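Local structure of mediator of RNA polymerase II transcription subunit 18 (Schizosaccharomyces pombe, 3C0T) at residues F35-R40 / Q148-K153. The protein acts as a subunit of the Mediator complex, a coactivator that relays signals from gene-specific regulators to the basal RNA polymerase II transcription machinery. Numbering follows the deposited sequence.
Sequences FWVVYR and QQRSIK
F35 lays the far end of its ring against the turn of 148-153, with CZ 3.6 Å from R150 CA. Its CG stands anti to the backbone N (chi1 -160°), which carries the ring out from strand 27-41 to residues 150-152, and a flat, apolar ring suits the place because it meets all three at once. CE1 approaches S151 O at 3.3 Å, the carbonyl oxygen lying at the ring edge near its plane, while CD1 touches I152 CG2 at 3.9 Å. On the other flank CE2 rests 3.9 Å from R150 CD, ring and guanidinium planes being 70° apart. R150 bends at chi2 (55°) and chi3, bringing its guanidinium alongside the strand to V37 and toward Y39. V37 CG1 sits over one face of that group, 3.7 Å from R150 NE; valine offers this face an apolar surface, while NE is paired in a salt bridge with E123 of the adjacent strand 118-133. Were F35 an alanine, the ring's contacts with R150 CA, S151 O and I152 CG2 would be lost, which would probably open a gap between strand and loop. No hydrogen bond joins the segments directly; the turn is closed by a backbone hydrogen bond from S151 N to Q148 O, 2.9 Å, and R150 takes its positive-phi corner. The arrangement is a type II beta turn from Q148 to S151 running into an ST turn, in which S151 OG accepts from K153 N, packed at strand 27-41 on the outside of Med18's antiparallel, barrel-like beta sheet.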
loop_
_atom_site.group_PDB
_atom_site.type_symbol
_atom_site.label_atom_id
_atom_site.label_comp_id
_atom_site.label_asym_id
_atom_site.label_seq_id
_atom_site.Cartn_x
_atom_site.Cartn_y
_atom_site.Cartn_z
ATOM N N PHE A 35 8.378 -4.843 3.475
ATOM C CA PHE A 35 7.886 -5.978 4.241
ATOM C C PHE A 35 6.898 -5.380 5.245
ATOM O O PHE A 35 7.255 -4.489 6.025
ATOM C CB PHE A 35 9.024 -6.678 4.988
ATOM C CG PHE A 35 8.699 -8.086 5.393
ATOM C CD1 PHE A 35 9.222 -9.170 4.688
ATOM C CD2 PHE A 35 7.839 -8.334 6.454
ATOM C CE1 PHE A 35 8.886 -10.486 5.035
ATOM C CE2 PHE A 35 7.494 -9.648 6.810
ATOM C CZ PHE A 35 8.020 -10.724 6.096
ATOM N N TRP A 36 5.657 -5.854 5.207
ATOM C CA TRP A 36 4.619 -5.366 6.105
ATOM C C TRP A 36 4.166 -6.449 7.062
ATOM O O TRP A 36 3.906 -7.578 6.644
ATOM C CB TRP A 36 3.381 -4.908 5.324
ATOM C CG TRP A 36 3.544 -3.649 4.545
ATOM C CD1 TRP A 36 4.119 -3.517 3.314
ATOM C CD2 TRP A 36 3.124 -2.333 4.939
ATOM N NE1 TRP A 36 4.081 -2.207 2.918
ATOM C CE2 TRP A 36 3.474 -1.457 3.891
ATOM C CE3 TRP A 36 2.484 -1.812 6.072
ATOM C CZ2 TRP A 36 3.206 -0.080 3.935
ATOM C CZ3 TRP A 36 2.218 -0.438 6.122
ATOM C CH2 TRP A 36 2.577 0.410 5.054
ATOM N N VAL A 37 4.070 -6.103 8.342
ATOM C CA VAL A 37 3.573 -7.038 9.347
ATOM C C VAL A 37 2.473 -6.260 10.072
ATOM O O VAL A 37 2.672 -5.114 10.490
ATOM C CB VAL A 37 4.681 -7.496 10.349
ATOM C CG1 VAL A 37 5.976 -7.744 9.605
ATOM C CG2 VAL A 37 4.883 -6.463 11.434
ATOM N N VAL A 38 1.303 -6.870 10.190
ATOM C CA VAL A 38 0.177 -6.214 10.831
ATOM C C VAL A 38 -0.156 -6.837 12.181
ATOM O O VAL A 38 -0.155 -8.057 12.323
ATOM C CB VAL A 38 -1.056 -6.273 9.903
ATOM C CG1 VAL A 38 -2.228 -5.535 10.528
ATOM C CG2 VAL A 38 -0.706 -5.678 8.544
ATOM N N TYR A 39 -0.431 -5.986 13.168
ATOM C CA TYR A 39 -0.775 -6.427 14.522
ATOM C C TYR A 39 -2.139 -5.908 14.935
ATOM O O TYR A 39 -2.487 -4.754 14.684
ATOM C CB TYR A 39 0.253 -5.937 15.542
ATOM C CG TYR A 39 1.541 -6.714 15.529
ATOM C CD1 TYR A 39 2.520 -6.464 14.570
ATOM C CD2 TYR A 39 1.777 -7.718 16.468
ATOM C CE1 TYR A 39 3.704 -7.195 14.544
ATOM C CE2 TYR A 39 2.960 -8.457 16.449
ATOM C CZ TYR A 39 3.915 -8.187 15.484
ATOM O OH TYR A 39 5.083 -8.910 15.453
ATOM N N ARG A 40 -2.912 -6.765 15.584
ATOM C CA ARG A 40 -4.243 -6.380 16.024
ATOM C C ARG A 40 -4.296 -6.411 17.543
ATOM O O ARG A 40 -3.510 -7.112 18.184
ATOM C CB ARG A 40 -5.271 -7.357 15.464
ATOM C CG ARG A 40 -5.059 -8.752 15.982
ATOM C CD ARG A 40 -6.023 -9.735 15.389
ATOM N NE ARG A 40 -5.785 -11.052 15.966
ATOM C CZ ARG A 40 -6.476 -12.144 15.660
ATOM N NH1 ARG A 40 -6.182 -13.298 16.246
ATOM N NH2 ARG A 40 -7.459 -12.081 14.769
ATOM N N GLN A 148 8.709 -17.993 3.681
ATOM C CA GLN A 148 8.906 -18.388 5.076
ATOM C C GLN A 148 8.527 -17.169 5.927
ATOM O O GLN A 148 8.961 -16.054 5.638
ATOM C CB GLN A 148 10.373 -18.746 5.322
ATOM C CG GLN A 148 10.595 -19.880 6.305
ATOM C CD GLN A 148 10.360 -21.245 5.672
ATOM O OE1 GLN A 148 9.268 -21.538 5.176
ATOM N NE2 GLN A 148 11.393 -22.087 5.685
ATOM N N GLN A 149 7.734 -17.369 6.973
ATOM C CA GLN A 149 7.323 -16.243 7.799
ATOM C C GLN A 149 8.486 -15.362 8.270
ATOM O O GLN A 149 9.492 -15.860 8.764
ATOM C CB GLN A 149 6.512 -16.727 9.003
ATOM C CG GLN A 149 6.016 -15.587 9.884
ATOM C CD GLN A 149 4.887 -16.003 10.810
ATOM O OE1 GLN A 149 3.798 -16.363 10.357
ATOM N NE2 GLN A 149 5.140 -15.953 12.115
ATOM N N ARG A 150 8.326 -14.049 8.099
ATOM C CA ARG A 150 9.317 -13.045 8.487
ATOM C C ARG A 150 10.651 -13.218 7.767
ATOM O O ARG A 150 11.704 -12.817 8.275
ATOM C CB ARG A 150 9.531 -13.064 10.007
ATOM C CG ARG A 150 9.944 -11.711 10.622
ATOM C CD ARG A 150 8.959 -10.584 10.270
ATOM N NE ARG A 150 7.575 -10.987 10.500
ATOM C CZ ARG A 150 6.991 -11.047 11.692
ATOM N NH1 ARG A 150 7.665 -10.717 12.787
ATOM N NH2 ARG A 150 5.734 -11.453 11.790
ATOM N N SER A 151 10.602 -13.803 6.572
ATOM C CA SER A 151 11.805 -14.023 5.776
ATOM C C SER A 151 11.863 -13.097 4.562
ATOM O O SER A 151 10.870 -12.902 3.865
ATOM C CB SER A 151 11.869 -15.481 5.310
ATOM O OG SER A 151 12.970 -15.693 4.440
ATOM N N ILE A 152 13.035 -12.524 4.314
ATOM C CA ILE A 152 13.225 -11.640 3.174
ATOM C C ILE A 152 14.034 -12.364 2.101
ATOM O O ILE A 152 14.463 -11.758 1.116
ATOM C CB ILE A 152 13.967 -10.357 3.575
ATOM C CG1 ILE A 152 15.315 -10.709 4.207
ATOM C CG2 ILE A 152 13.114 -9.546 4.530
ATOM C CD1 ILE A 152 16.159 -9.505 4.568
ATOM N N LYS A 153 14.248 -13.662 2.296
ATOM C CA LYS A 153 14.996 -14.447 1.323
ATOM C C LYS A 153 14.058 -14.942 0.227
ATOM O O LYS A 153 13.055 -15.609 0.505
ATOM C CB LYS A 153 15.681 -15.653 1.990
ATOM C CG LYS A 153 16.706 -15.283 3.058
ATOM C CD LYS A 153 17.567 -16.474 3.476
ATOM C CE LYS A 153 16.726 -17.652 3.960
ATOM N NZ LYS A 153 15.836 -17.288 5.103
#